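Local structure of putative NADPH:quinone oxidoreductase (Ralstonia eutropha, 3IUP) at residues V164-M167 with R168-H172; N189-C192 with L193-I197; R82-A85 with G86-D89; V351-L354 with D355-A358. The protein binds NADPH and probably uses it to reduce quinone substrates. All coordinates share one frame; numbering follows the deposited sequence.

Contact 1: V164-M167 with R168-H172; sequences VETM and RLEGH. With ACT (acetate ion), chain H; ACT (acetate ion), chain I.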
ATOM      1  N   VAL A 164      -4.623 -14.941  -9.621  1.00 16.08           N
ATOM      2  CA  VAL A 164      -5.521 -14.737 -10.745  1.00 16.47           C
ATOM      3  C   VAL A 164      -6.931 -14.314 -10.289  1.00 16.38           C
ATOM      4  O   VAL A 164      -7.525 -13.360 -10.829  1.00 15.84           O
ATOM      5  CB  VAL A 164      -5.564 -15.942 -11.664  1.00 17.11           C
ATOM      6  CG1 VAL A 164      -6.613 -15.732 -12.765  1.00 19.36           C
ATOM      7  CG2 VAL A 164      -4.152 -16.181 -12.242  1.00 18.69           C
ATOM      8  N   GLU A 165      -7.402 -14.959  -9.238  1.00 16.62           N
ATOM      9  CA  GLU A 165      -8.691 -14.574  -8.630  1.00 16.49           C
ATOM     10  C   GLU A 165      -8.718 -13.116  -8.134  1.00 16.42           C
ATOM     11  O   GLU A 165      -9.649 -12.382  -8.428  1.00 16.03           O
ATOM     12  CB  GLU A 165      -9.050 -15.538  -7.510  1.00 17.20           C
ATOM     13  CG  GLU A 165     -10.530 -15.402  -7.045  1.00 16.68           C
ATOM     14  CD  GLU A 165     -11.470 -16.290  -7.871  1.00 20.18           C
ATOM     15  OE1 GLU A 165     -11.049 -16.884  -8.876  1.00 22.95           O
ATOM     16  OE2 GLU A 165     -12.653 -16.377  -7.495  1.00 22.41           O
ATOM     17  N   THR A 166      -7.700 -12.708  -7.393  1.00 15.93           N
ATOM     18  CA  THR A 166      -7.537 -11.361  -6.945  1.00 15.97           C
ATOM     19  C   THR A 166      -7.447 -10.359  -8.085  1.00 15.54           C
ATOM     20  O   THR A 166      -8.079  -9.349  -8.013  1.00 14.62           O
ATOM     21  CB  THR A 166      -6.268 -11.203  -6.055  1.00 16.55           C
ATOM     22  OG1 THR A 166      -6.355 -12.074  -4.910  1.00 16.34           O
ATOM     23  CG2 THR A 166      -6.128  -9.802  -5.535  1.00 16.50           C
HETATM   24  N   MSE A 167      -6.648 -10.654  -9.108  1.00 14.73           N
HETATM   25  CA  MSE A 167      -6.588  -9.844 -10.313  1.00 14.57           C
HETATM   26  C   MSE A 167      -7.998  -9.519 -10.849  1.00 14.25           C
HETATM   27  O   MSE A 167      -8.371  -8.340 -11.081  1.00 15.11           O
HETATM   28  CB  MSE A 167      -5.811 -10.624 -11.369  1.00 14.51           C
HETATM   29  CG  MSE A 167      -5.645  -9.949 -12.691  1.00 16.20           C
HETATM   30 SE   MSE A 167      -4.974 -11.198 -14.055  0.75 14.51          SE
HETATM   31  CE  MSE A 167      -6.656 -12.031 -14.461  1.00 17.63           C
ATOM     32  N   ARG A 168      -8.771 -10.574 -11.047  1.00 15.46           N
ATOM     33  CA  ARG A 168     -10.145 -10.430 -11.519  1.00 16.79           C
ATOM     34  C   ARG A 168     -11.059  -9.689 -10.560  1.00 16.49           C
ATOM     35  O   ARG A 168     -11.805  -8.819 -10.981  1.00 16.85           O
ATOM     36  CB  ARG A 168     -10.720 -11.790 -11.820  1.00 18.09           C
ATOM     37  CG  ARG A 168     -10.134 -12.411 -13.077  1.00 20.80           C
ATOM     38  CD  ARG A 168     -10.442 -13.844 -13.187  1.00 26.11           C
ATOM     39  NE  ARG A 168     -10.022 -14.328 -14.500  1.00 28.86           N
ATOM     40  CZ  ARG A 168      -9.747 -15.592 -14.778  1.00 29.73           C
ATOM     41  NH1 ARG A 168      -9.884 -16.543 -13.859  1.00 32.57           N
ATOM     42  NH2 ARG A 168      -9.349 -15.908 -15.996  1.00 34.41           N
ATOM     43  N   LEU A 169     -11.012 -10.043  -9.287  1.00 16.39           N
ATOM     44  CA  LEU A 169     -11.820  -9.364  -8.276  1.00 16.99           C
ATOM     45  C   LEU A 169     -11.546  -7.879  -8.185  1.00 17.11           C
ATOM     46  O   LEU A 169     -12.456  -7.095  -7.911  1.00 17.43           O
ATOM     47  CB  LEU A 169     -11.659  -9.997  -6.892  1.00 16.41           C
ATOM     48  CG  LEU A 169     -12.339 -11.355  -6.746  1.00 19.15           C
ATOM     49  CD1 LEU A 169     -11.759 -12.110  -5.570  1.00 18.04           C
ATOM     50  CD2 LEU A 169     -13.883 -11.179  -6.619  1.00 17.23           C
ATOM     51  N   GLU A 170     -10.317  -7.474  -8.389  1.00 16.24           N
ATOM     52  CA  GLU A 170      -9.959  -6.064  -8.192  1.00 15.50           C
ATOM     53  C   GLU A 170      -9.918  -5.307  -9.521  1.00 15.60           C
ATOM     54  O   GLU A 170      -9.482  -4.170  -9.601  1.00 16.38           O
ATOM     55  CB  GLU A 170      -8.659  -5.970  -7.395  1.00 14.70           C
ATOM     56  CG  GLU A 170      -8.832  -6.632  -6.049  1.00 16.15           C
ATOM     57  CD  GLU A 170      -7.616  -6.522  -5.115  1.00 21.07           C
ATOM     58  OE1 GLU A 170      -6.615  -5.881  -5.486  1.00 22.14           O
ATOM     59  OE2 GLU A 170      -7.716  -7.094  -4.009  1.00 23.25           O
ATOM     60  N   GLY A 171     -10.381  -5.943 -10.575  1.00 15.07           N
ATOM     61  CA  GLY A 171     -10.688  -5.256 -11.817  1.00 15.69           C
ATOM     62  C   GLY A 171      -9.536  -5.116 -12.791  1.00 16.19           C
ATOM     63  O   GLY A 171      -9.562  -4.253 -13.658  1.00 19.23           O
ATOM     64  N   HIS A 172      -8.549  -5.975 -12.681  1.00 16.53           N
ATOM     65  CA  HIS A 172      -7.344  -5.955 -13.519  1.00 16.24           C
ATOM     66  C   HIS A 172      -7.502  -7.055 -14.584  1.00 17.48           C
ATOM     67  O   HIS A 172      -8.198  -8.055 -14.368  1.00 17.56           O
ATOM     68  CB  HIS A 172      -6.124  -6.285 -12.631  1.00 16.28           C
ATOM     69  CG  HIS A 172      -5.926  -5.330 -11.496  1.00 17.06           C
ATOM     70  ND1 HIS A 172      -5.278  -4.115 -11.644  1.00 16.92           N
ATOM     71  CD2 HIS A 172      -6.265  -5.427 -10.183  1.00 15.94           C
ATOM     72  CE1 HIS A 172      -5.272  -3.485 -10.473  1.00 17.50           C
ATOM     73  NE2 HIS A 172      -5.861  -4.264  -9.568  1.00 16.27           N
TER
HETATM   74  C   ACT H 383      -9.312 -18.279 -11.082  1.00 46.63           C
HETATM   75  O   ACT H 383      -9.664 -19.247 -11.859  1.00 45.93           O
HETATM   76  OXT ACT H 383      -9.657 -17.072 -11.347  1.00 45.68           O
HETATM   77  CH3 ACT H 383      -8.541 -18.552  -9.837  1.00 45.34           C
HETATM   78  C   ACT I 384     -10.027 -19.476 -16.027  1.00 61.40           C
HETATM   79  O   ACT I 384      -9.055 -18.897 -15.464  1.00 61.28           O
HETATM   80  OXT ACT I 384     -10.562 -18.843 -16.976  1.00 61.52           O
HETATM   81  CH3 ACT I 384     -10.520 -20.831 -15.598  1.00 60.95           C

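Contact 2: N189-C192 with L193-I197; sequences NQIC and LKDGI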
ATOM      1  N   ASN A 189       2.762 -19.450 -14.190  1.00 15.84           N
ATOM      2  CA  ASN A 189       2.987 -19.338 -15.621  1.00 16.56           C
ATOM      3  C   ASN A 189       2.183 -20.403 -16.387  1.00 16.73           C
ATOM      4  O   ASN A 189       1.587 -20.106 -17.397  1.00 16.79           O
ATOM      5  CB  ASN A 189       4.463 -19.457 -15.932  1.00 16.10           C
ATOM      6  CG  ASN A 189       4.736 -19.349 -17.409  1.00 17.19           C
ATOM      7  OD1 ASN A 189       4.452 -18.321 -18.019  1.00 17.35           O
ATOM      8  ND2 ASN A 189       5.308 -20.403 -17.982  1.00 16.78           N
ATOM      9  N   GLN A 190       2.121 -21.638 -15.888  1.00 17.14           N
ATOM     10  CA  GLN A 190       1.295 -22.659 -16.551  1.00 17.71           C
ATOM     11  C   GLN A 190      -0.221 -22.335 -16.546  1.00 17.64           C
ATOM     12  O   GLN A 190      -0.930 -22.597 -17.516  1.00 16.62           O
ATOM     13  CB  GLN A 190       1.554 -24.057 -15.977  1.00 17.53           C
ATOM     14  CG  GLN A 190       2.994 -24.626 -16.239  1.00 18.72           C
ATOM     15  CD  GLN A 190       3.378 -24.533 -17.713  1.00 21.16           C
ATOM     16  OE1 GLN A 190       2.598 -24.933 -18.565  1.00 24.05           O
ATOM     17  NE2 GLN A 190       4.524 -23.943 -18.016  1.00 21.15           N
ATOM     18  N   ILE A 191      -0.704 -21.806 -15.429  1.00 18.01           N
ATOM     19  CA  ILE A 191      -2.106 -21.375 -15.332  1.00 17.90           C
ATOM     20  C   ILE A 191      -2.392 -20.334 -16.397  1.00 18.18           C
ATOM     21  O   ILE A 191      -3.364 -20.410 -17.131  1.00 18.34           O
ATOM     22  CB  ILE A 191      -2.420 -20.780 -13.921  1.00 17.68           C
ATOM     23  CG1 ILE A 191      -2.423 -21.846 -12.856  1.00 17.09           C
ATOM     24  CG2 ILE A 191      -3.755 -20.037 -13.915  1.00 18.02           C
ATOM     25  CD1 ILE A 191      -2.310 -21.238 -11.445  1.00 20.02           C
ATOM     26  N   CYS A 192      -1.543 -19.316 -16.466  1.00 17.42           N
ATOM     27  CA  CYS A 192      -1.775 -18.240 -17.388  1.00 17.52           C
ATOM     28  C   CYS A 192      -1.672 -18.674 -18.856  1.00 17.53           C
ATOM     29  O   CYS A 192      -2.433 -18.195 -19.700  1.00 17.93           O
ATOM     30  CB  CYS A 192      -0.826 -17.092 -17.081  1.00 17.14           C
ATOM     31  SG  CYS A 192      -1.152 -16.268 -15.487  1.00 19.61           S
ATOM     32  N   LEU A 193      -0.753 -19.598 -19.152  1.00 18.11           N
ATOM     33  CA  LEU A 193      -0.643 -20.170 -20.494  1.00 18.99           C
ATOM     34  C   LEU A 193      -1.919 -20.939 -20.838  1.00 19.72           C
ATOM     35  O   LEU A 193      -2.482 -20.747 -21.897  1.00 20.94           O
ATOM     36  CB  LEU A 193       0.601 -21.050 -20.646  1.00 18.00           C
ATOM     37  CG  LEU A 193       1.911 -20.260 -20.771  1.00 19.64           C
ATOM     38  CD1 LEU A 193       3.134 -21.201 -20.572  1.00 19.96           C
ATOM     39  CD2 LEU A 193       1.999 -19.497 -22.080  1.00 20.78           C
ATOM     40  N   LYS A 194      -2.392 -21.757 -19.922  1.00 21.33           N
ATOM     41  CA  LYS A 194      -3.566 -22.575 -20.217  1.00 22.75           C
ATOM     42  C   LYS A 194      -4.823 -21.727 -20.298  1.00 22.35           C
ATOM     43  O   LYS A 194      -5.699 -21.988 -21.155  1.00 23.28           O
ATOM     44  CB  LYS A 194      -3.739 -23.638 -19.156  1.00 22.36           C
ATOM     45  CG  LYS A 194      -4.978 -24.530 -19.310  1.00 26.89           C
ATOM     46  CD  LYS A 194      -4.853 -25.713 -18.328  1.00 29.46           C
ATOM     47  CE  LYS A 194      -6.041 -26.666 -18.415  1.00 31.85           C
ATOM     48  NZ  LYS A 194      -5.934 -27.541 -19.618  1.00 34.12           N
ATOM     49  N   ASP A 195      -4.926 -20.733 -19.418  1.00 22.02           N
ATOM     50  CA  ASP A 195      -6.121 -19.905 -19.357  1.00 21.90           C
ATOM     51  C   ASP A 195      -6.077 -18.671 -20.256  1.00 21.32           C
ATOM     52  O   ASP A 195      -7.065 -17.955 -20.353  1.00 22.46           O
ATOM     53  CB  ASP A 195      -6.401 -19.492 -17.915  1.00 21.55           C
ATOM     54  CG  ASP A 195      -6.628 -20.676 -16.979  1.00 25.05           C
ATOM     55  OD1 ASP A 195      -6.467 -21.856 -17.397  1.00 29.80           O
ATOM     56  OD2 ASP A 195      -6.937 -20.444 -15.786  1.00 25.87           O
ATOM     57  N   GLY A 196      -4.961 -18.391 -20.926  1.00 20.58           N
ATOM     58  CA  GLY A 196      -4.898 -17.217 -21.798  1.00 20.39           C
ATOM     59  C   GLY A 196      -4.866 -15.880 -21.043  1.00 20.03           C
ATOM     60  O   GLY A 196      -5.430 -14.895 -21.492  1.00 20.58           O
ATOM     61  N   ILE A 197      -4.160 -15.862 -19.913  1.00 19.28           N
ATOM     62  CA  ILE A 197      -3.942 -14.629 -19.132  1.00 18.94           C
ATOM     63  C   ILE A 197      -2.557 -14.088 -19.431  1.00 17.58           C
ATOM     64  O   ILE A 197      -1.553 -14.831 -19.352  1.00 17.64           O
ATOM     65  CB  ILE A 197      -4.052 -14.952 -17.611  1.00 18.57           C
ATOM     66  CG1 ILE A 197      -5.446 -15.503 -17.306  1.00 19.55           C
ATOM     67  CG2 ILE A 197      -3.775 -13.694 -16.757  1.00 18.44           C
ATOM     68  CD1 ILE A 197      -5.569 -16.237 -15.990  1.00 18.70           C
TER

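Contact 3: R82-A85 with G86-D89; sequences RSMA and GRLD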
ATOM      1  N   ARG A  82      11.278  -9.220  20.552  1.00 29.77           N
ATOM      2  CA  ARG A  82       9.941  -8.617  20.555  1.00 30.07           C
ATOM      3  C   ARG A  82       9.076  -9.292  19.508  1.00 29.13           C
ATOM      4  O   ARG A  82       7.905  -9.605  19.768  1.00 29.78           O
ATOM      5  CB  ARG A  82       9.974  -7.072  20.329  1.00 29.26           C
ATOM      6  N   SER A  83       9.656  -9.540  18.330  1.00 28.88           N
ATOM      7  CA  SER A  83       8.961 -10.220  17.260  1.00 28.09           C
ATOM      8  C   SER A  83       8.642 -11.659  17.641  1.00 27.95           C
ATOM      9  O   SER A  83       7.714 -12.226  17.088  1.00 28.26           O
ATOM     10  CB  SER A  83       9.776 -10.228  15.953  1.00 28.25           C
ATOM     11  OG  SER A  83      10.930 -11.057  16.024  1.00 29.70           O
HETATM   12  N   MSE A  84       9.399 -12.234  18.562  1.00 26.48           N
HETATM   13  CA  MSE A  84       9.141 -13.645  18.958  1.00 25.72           C
HETATM   14  C   MSE A  84       8.207 -13.753  20.164  1.00 24.98           C
HETATM   15  O   MSE A  84       7.847 -14.864  20.571  1.00 22.29           O
HETATM   16  CB  MSE A  84      10.451 -14.332  19.280  1.00 26.12           C
HETATM   17  CG  MSE A  84      11.398 -14.484  18.087  1.00 27.59           C
HETATM   18 SE   MSE A  84      10.788 -15.781  16.793  0.75 26.53          SE
HETATM   19  CE  MSE A  84       9.854 -14.692  15.585  1.00 28.12           C
ATOM     20  N   ALA A  85       7.808 -12.604  20.712  1.00 24.51           N
ATOM     21  CA  ALA A  85       7.091 -12.549  21.985  1.00 25.35           C
ATOM     22  C   ALA A  85       5.918 -13.544  22.072  1.00 25.03           C
ATOM     23  O   ALA A  85       5.776 -14.233  23.067  1.00 25.96           O
ATOM     24  CB  ALA A  85       6.580 -11.129  22.238  1.00 25.19           C
ATOM     25  N   GLY A  86       5.098 -13.608  21.030  1.00 24.48           N
ATOM     26  CA  GLY A  86       3.903 -14.458  21.009  1.00 24.94           C
ATOM     27  C   GLY A  86       4.156 -15.972  21.148  1.00 24.02           C
ATOM     28  O   GLY A  86       3.232 -16.727  21.515  1.00 24.41           O
ATOM     29  N   ARG A  87       5.385 -16.422  20.880  1.00 21.97           N
ATOM     30  CA  ARG A  87       5.687 -17.854  20.895  1.00 21.01           C
ATOM     31  C   ARG A  87       6.727 -18.248  21.936  1.00 19.73           C
ATOM     32  O   ARG A  87       7.185 -19.388  21.956  1.00 20.54           O
ATOM     33  CB  ARG A  87       6.122 -18.350  19.508  1.00 20.34           C
ATOM     34  CG  ARG A  87       7.398 -17.735  18.969  1.00 19.70           C
ATOM     35  CD  ARG A  87       7.785 -18.383  17.673  1.00 20.10           C
ATOM     36  NE  ARG A  87       8.248 -19.748  17.875  1.00 19.85           N
ATOM     37  CZ  ARG A  87       8.834 -20.487  16.950  1.00 21.16           C
ATOM     38  NH1 ARG A  87       9.028 -19.993  15.727  1.00 20.20           N
ATOM     39  NH2 ARG A  87       9.200 -21.724  17.221  1.00 19.08           N
ATOM     40  N   LEU A  88       7.127 -17.309  22.783  1.00 19.71           N
ATOM     41  CA  LEU A  88       8.183 -17.593  23.753  1.00 18.97           C
ATOM     42  C   LEU A  88       7.731 -18.734  24.663  1.00 18.45           C
ATOM     43  O   LEU A  88       6.606 -18.715  25.200  1.00 17.06           O
ATOM     44  CB  LEU A  88       8.598 -16.361  24.565  1.00 20.41           C
ATOM     45  CG  LEU A  88       9.275 -15.217  23.780  1.00 22.86           C
ATOM     46  CD1 LEU A  88       9.568 -14.008  24.672  1.00 24.82           C
ATOM     47  CD2 LEU A  88      10.538 -15.741  23.053  1.00 23.05           C
ATOM     48  N   ASP A  89       8.626 -19.703  24.834  1.00 17.02           N
ATOM     49  CA  ASP A  89       8.442 -20.848  25.716  1.00 17.30           C
ATOM     50  C   ASP A  89       7.335 -21.795  25.240  1.00 16.01           C
ATOM     51  O   ASP A  89       6.875 -22.644  26.007  1.00 15.86           O
ATOM     52  CB  ASP A  89       8.236 -20.379  27.161  1.00 17.12           C
ATOM     53  CG  ASP A  89       9.379 -19.449  27.607  1.00 20.02           C
ATOM     54  OD1 ASP A  89      10.551 -19.835  27.353  1.00 21.92           O
ATOM     55  OD2 ASP A  89       9.112 -18.369  28.166  1.00 22.55           O
TER

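Contact 4: V351-L354 with D355-A358; sequences VLDL and DMIA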
ATOM      1  N   VAL A 351      15.874 -33.260   8.628  1.00 18.43           N
ATOM      2  CA  VAL A 351      15.473 -31.882   8.704  1.00 19.73           C
ATOM      3  C   VAL A 351      16.407 -31.127   9.659  1.00 19.71           C
ATOM      4  O   VAL A 351      16.651 -29.939   9.468  1.00 21.51           O
ATOM      5  CB  VAL A 351      13.979 -31.761   9.151  1.00 19.45           C
ATOM      6  CG1 VAL A 351      13.502 -30.319   9.311  1.00 20.31           C
ATOM      7  CG2 VAL A 351      13.066 -32.579   8.196  1.00 19.85           C
ATOM      8  N   LEU A 352      16.882 -31.820  10.663  1.00 21.35           N
ATOM      9  CA  LEU A 352      17.701 -31.185  11.693  1.00 23.02           C
ATOM     10  C   LEU A 352      19.190 -31.404  11.471  1.00 23.56           C
ATOM     11  O   LEU A 352      19.980 -31.102  12.347  1.00 25.12           O
ATOM     12  CB  LEU A 352      17.250 -31.622  13.092  1.00 22.73           C
ATOM     13  CG  LEU A 352      15.786 -31.253  13.398  1.00 23.34           C
ATOM     14  CD1 LEU A 352      15.456 -31.596  14.885  1.00 24.03           C
ATOM     15  CD2 LEU A 352      15.410 -29.812  13.085  1.00 27.21           C
ATOM     16  N   ASP A 353      19.588 -31.894  10.311  1.00 23.84           N
ATOM     17  CA  ASP A 353      21.011 -31.972   9.949  1.00 24.87           C
ATOM     18  C   ASP A 353      21.458 -30.615   9.441  1.00 24.74           C
ATOM     19  O   ASP A 353      20.883 -30.090   8.499  1.00 24.38           O
ATOM     20  CB  ASP A 353      21.163 -33.018   8.867  1.00 25.88           C
ATOM     21  CG  ASP A 353      22.612 -33.252   8.448  1.00 28.91           C
ATOM     22  OD1 ASP A 353      23.381 -32.281   8.285  1.00 33.30           O
ATOM     23  OD2 ASP A 353      22.948 -34.443   8.286  1.00 34.78           O
ATOM     24  N   LEU A 354      22.508 -30.039  10.033  1.00 26.32           N
ATOM     25  CA  LEU A 354      22.920 -28.676   9.663  1.00 26.89           C
ATOM     26  C   LEU A 354      23.369 -28.596   8.195  1.00 26.82           C
ATOM     27  O   LEU A 354      23.220 -27.562   7.536  1.00 27.33           O
ATOM     28  CB  LEU A 354      24.006 -28.176  10.611  1.00 27.63           C
ATOM     29  CG  LEU A 354      23.575 -27.989  12.068  1.00 28.90           C
ATOM     30  CD1 LEU A 354      24.787 -27.740  12.996  1.00 32.55           C
ATOM     31  CD2 LEU A 354      22.546 -26.864  12.129  1.00 29.50           C
ATOM     32  N   ASP A 355      23.865 -29.715   7.680  1.00 28.51           N
ATOM     33  CA  ASP A 355      24.257 -29.833   6.258  1.00 29.07           C
ATOM     34  C   ASP A 355      23.055 -29.723   5.340  1.00 28.58           C
ATOM     35  O   ASP A 355      23.137 -29.080   4.283  1.00 28.29           O
ATOM     36  CB  ASP A 355      24.984 -31.172   5.985  1.00 29.89           C
ATOM     37  CG  ASP A 355      26.362 -31.286   6.683  1.00 34.04           C
ATOM     38  OD1 ASP A 355      27.038 -30.264   6.968  1.00 36.78           O
ATOM     39  OD2 ASP A 355      26.776 -32.441   6.949  1.00 38.39           O
HETATM   40  N   MSE A 356      21.916 -30.294   5.764  1.00 27.63           N
HETATM   41  CA  MSE A 356      20.705 -30.225   4.975  1.00 26.16           C
HETATM   42  C   MSE A 356      20.119 -28.831   5.097  1.00 24.91           C
HETATM   43  O   MSE A 356      19.683 -28.247   4.105  1.00 25.46           O
HETATM   44  CB  MSE A 356      19.682 -31.296   5.421  1.00 27.31           C
HETATM   45  CG  MSE A 356      20.196 -32.730   5.435  1.00 31.46           C
HETATM   46 SE   MSE A 356      20.114 -33.319   3.633  0.75 41.03          SE
HETATM   47  CE  MSE A 356      20.272 -35.244   3.956  1.00 36.71           C
ATOM     48  N   ILE A 357      20.113 -28.293   6.321  1.00 23.43           N
ATOM     49  CA  ILE A 357      19.630 -26.933   6.597  1.00 24.15           C
ATOM     50  C   ILE A 357      20.318 -25.906   5.687  1.00 23.42           C
ATOM     51  O   ILE A 357      19.669 -25.041   5.067  1.00 25.05           O
ATOM     52  CB  ILE A 357      19.820 -26.573   8.108  1.00 24.08           C
ATOM     53  CG1 ILE A 357      18.864 -27.450   8.975  1.00 24.90           C
ATOM     54  CG2 ILE A 357      19.545 -25.087   8.350  1.00 24.62           C
ATOM     55  CD1 ILE A 357      18.940 -27.214  10.448  1.00 24.30           C
ATOM     56  N   ALA A 358      21.634 -26.015   5.617  1.00 24.82           N
ATOM     57  CA  ALA A 358      22.422 -25.116   4.758  1.00 26.14           C
ATOM     58  C   ALA A 358      21.914 -25.028   3.313  1.00 26.37           C
ATOM     59  O   ALA A 358      21.989 -23.968   2.698  1.00 28.52           O
ATOM     60  CB  ALA A 358      23.883 -25.518   4.777  1.00 26.70           C
TER

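Contact 1: V164-M167 with R168-H172
Arg168 lies alongside Val164 one turn further on in helix 155-169, the two side chains pointing the same way. Its CB rests on Glu165 O, and CG passes Val164 O, with the methyl CE of selenomethionine Met167 3.8 Å from Arg168 CG. CD stays near the same carbonyl oxygen, and NE is 4.1 Å from both Val164 CG1 and Met167 CE. Because the chain runs extended from CG to NE, the guanidinium reaches back past Val164, whose CG1 sits over one of its faces, 3.5 Å from NH1 and offset toward the rim. Two acetate ions, probably from the crystallisation liquor, gather at the guanidinium edge. O of the chain I acetate takes bonds from NH1 (3.0 Å) and NH2 (3.1 Å), while OXT of the chain H acetate receives a weak bond from NH1.

The helix ends in a Schellman motif. His172 N donates to Met167 O at 2.9 Å and Gly171 N to Arg168 O, with Gly171 at positive phi as the C-prime residue. On another side of the helix Thr166 CG2 lies 3.5 Å from Glu170 OE2, an oxygen hydrogen-bonded to Tyr284 OH.

Glu165 forms a salt bridge with Arg322, and His172 ND1 bonds to Thr242. Thr166, Met167 and His172 pack on Ile243 of strand 243-249, and Glu165, Thr166 and Leu169 touch helix 311-318, leaving this helix end against the six-stranded parallel sheet.

Contact 2: N189-C192 with L193-I197
Leu193 leans across Asn189 one turn earlier in helix 183-195, its CD1 lying 3.5 Å from Asn189 ND2. The two side chains are set at a slant to each other, and Asn189 can meet the methyl because its CG stands opposite the backbone N (chi1 180°), which carries the amide toward the following turn. Gln190 approaches the same methyl more loosely, and its NE2 is bonded to Gln215 O. Ile191 and Asp195, by contrast, run side by side in the same direction, with Ile191 CG2 at 3.7 Å from Asp195 OD2; that carboxylate forms a salt bridge with Arg329.

At the helix end the chain turns at Gly196, which has positive phi, and Ile197 folds back onto Cys192. Here SG lies 3.8 Å from Ile197 CB, an apolar contact accompanied on the backbone by a bond from Ile197 N to Cys192 O at 2.9 Å, on a lone pair in the carbonyl plane. Gly196 N adds a weak bond to the same oxygen.

The turn leads from the helix into strand 199-203, within the beta-alpha-beta unit that starts at strand 175-177. Cys192 and Ile197 both pack on Leu175 of that first strand, and Ile191 meets Ala160 and Leu161 of helix 155-169.

Contact 3: R82-A85 with G86-D89
Backbone hydrogen bonds tie Met84 and Ala85 to the residues three places on. Arg87 N donates to Met84 O at 2.9 Å, a fairly straight bond at the hydrogen (163°), although the donor stands above the carbonyl plane and not on a lone pair. Leu88 N reaches Ala85 O at 3.4 Å, which is weak. Just before them Ala85 N bonds to Arg82 O, so the same three-residue spacing recurs through the turn.

Apolar contacts within the turn are few. Selenomethionine Met84 sends its chain alongside that of Arg87, and SE comes within 4.1 Å of Arg87 CD. Leu88 reaches back from the other end of the turn, its CD2 lying 4.0 Å from Met84 CB and its CD1 3.9 Å from Ala85 CA. Beyond the turn, Met84, Arg87 and Leu88 all touch Ile12 of strand 4-12, and Arg87 packs on Tyr272 of the second subunit.

This spacing is that of a short 3-10 turn, by which helix 78-84 runs out before strand 90-93, inside the region assigned to the GroES-like domain of the alcohol dehydrogenase family.

Polar interactions of the side chains lead away from the turn. The first torsion of Arg87 (63°) places CG between the backbone N and carbonyl carbon, within 3.3 Å of Met84 O; the chain then bends at chi3 before its guanidinium bonds to Leu51 O through NH1 and to Ser10 OG through NH2.

Contact 4: V351-L354 with D355-A358
Asp353 caps the N-terminus of helix 354-360, a local contact where the chain leaves helix 348-351 and enters the next helix. Its OD1 accepts a hydrogen bond from Asp355 N at 2.7 Å, the donor meeting the oxygen nearly along its C-O bond. The carboxylate is brought there by a first torsion of -177°, which turns CG beside the carbonyl carbon and hence toward the first turn of the helix. The backbone oxygen of Asp353 serves the same turn, taking a nearly straight bond from Ile357 N at 2.9 Å (171°) and a weak one from Met356 N.

Side chains pack around the cap. CG of selenomethionine Met356 comes to 3.6 Å from Asp353 CB, its chain slanting across the aspartate before bending at chi2. Ile357 points back toward the incoming chain: its CG1 lies 3.4 Å from Val351 O, an oxygen that accepts a hydrogen bond from Tyr360 OH, while CD1 meets Leu354 CD2 at 4.0 Å. Leu354 and Leu352 both pack on Val72 of strand 70-75, and Met356 rests on Ile346 of strand 344-347.

The carboxylates of Asp353 and Asp355 stand close, OD1 of the former 3.7 Å from OD2 of the latter, with their planes 43° apart. Two negative groups here would repel each other, yet both lie at the positive end of the helix dipole, which probably offsets part of that cost.

Contacts 1 and 2 are neighbours in the half of the chain built on the parallel sheet, their centres 15 Å apart. Ile197 joins them: its CD1 packs 3.4 Å from Val164 CG1, and its CG2 lies 3.9 Å from SE of selenomethionine Met167. The turn after helix 183-195 thus packs against the end of helix 155-169. Contacts 3 and 4 are remote from this pair and 24 Å from each other between centres, with nearest atoms about 11 Å apart. Contact 4 lies across the centre of the chain from contacts 1 and 2. Bound NADPH is about 10 Å from the side chain of Thr166 in contact 1 and about 14 Å from that of Ala358 in contact 4.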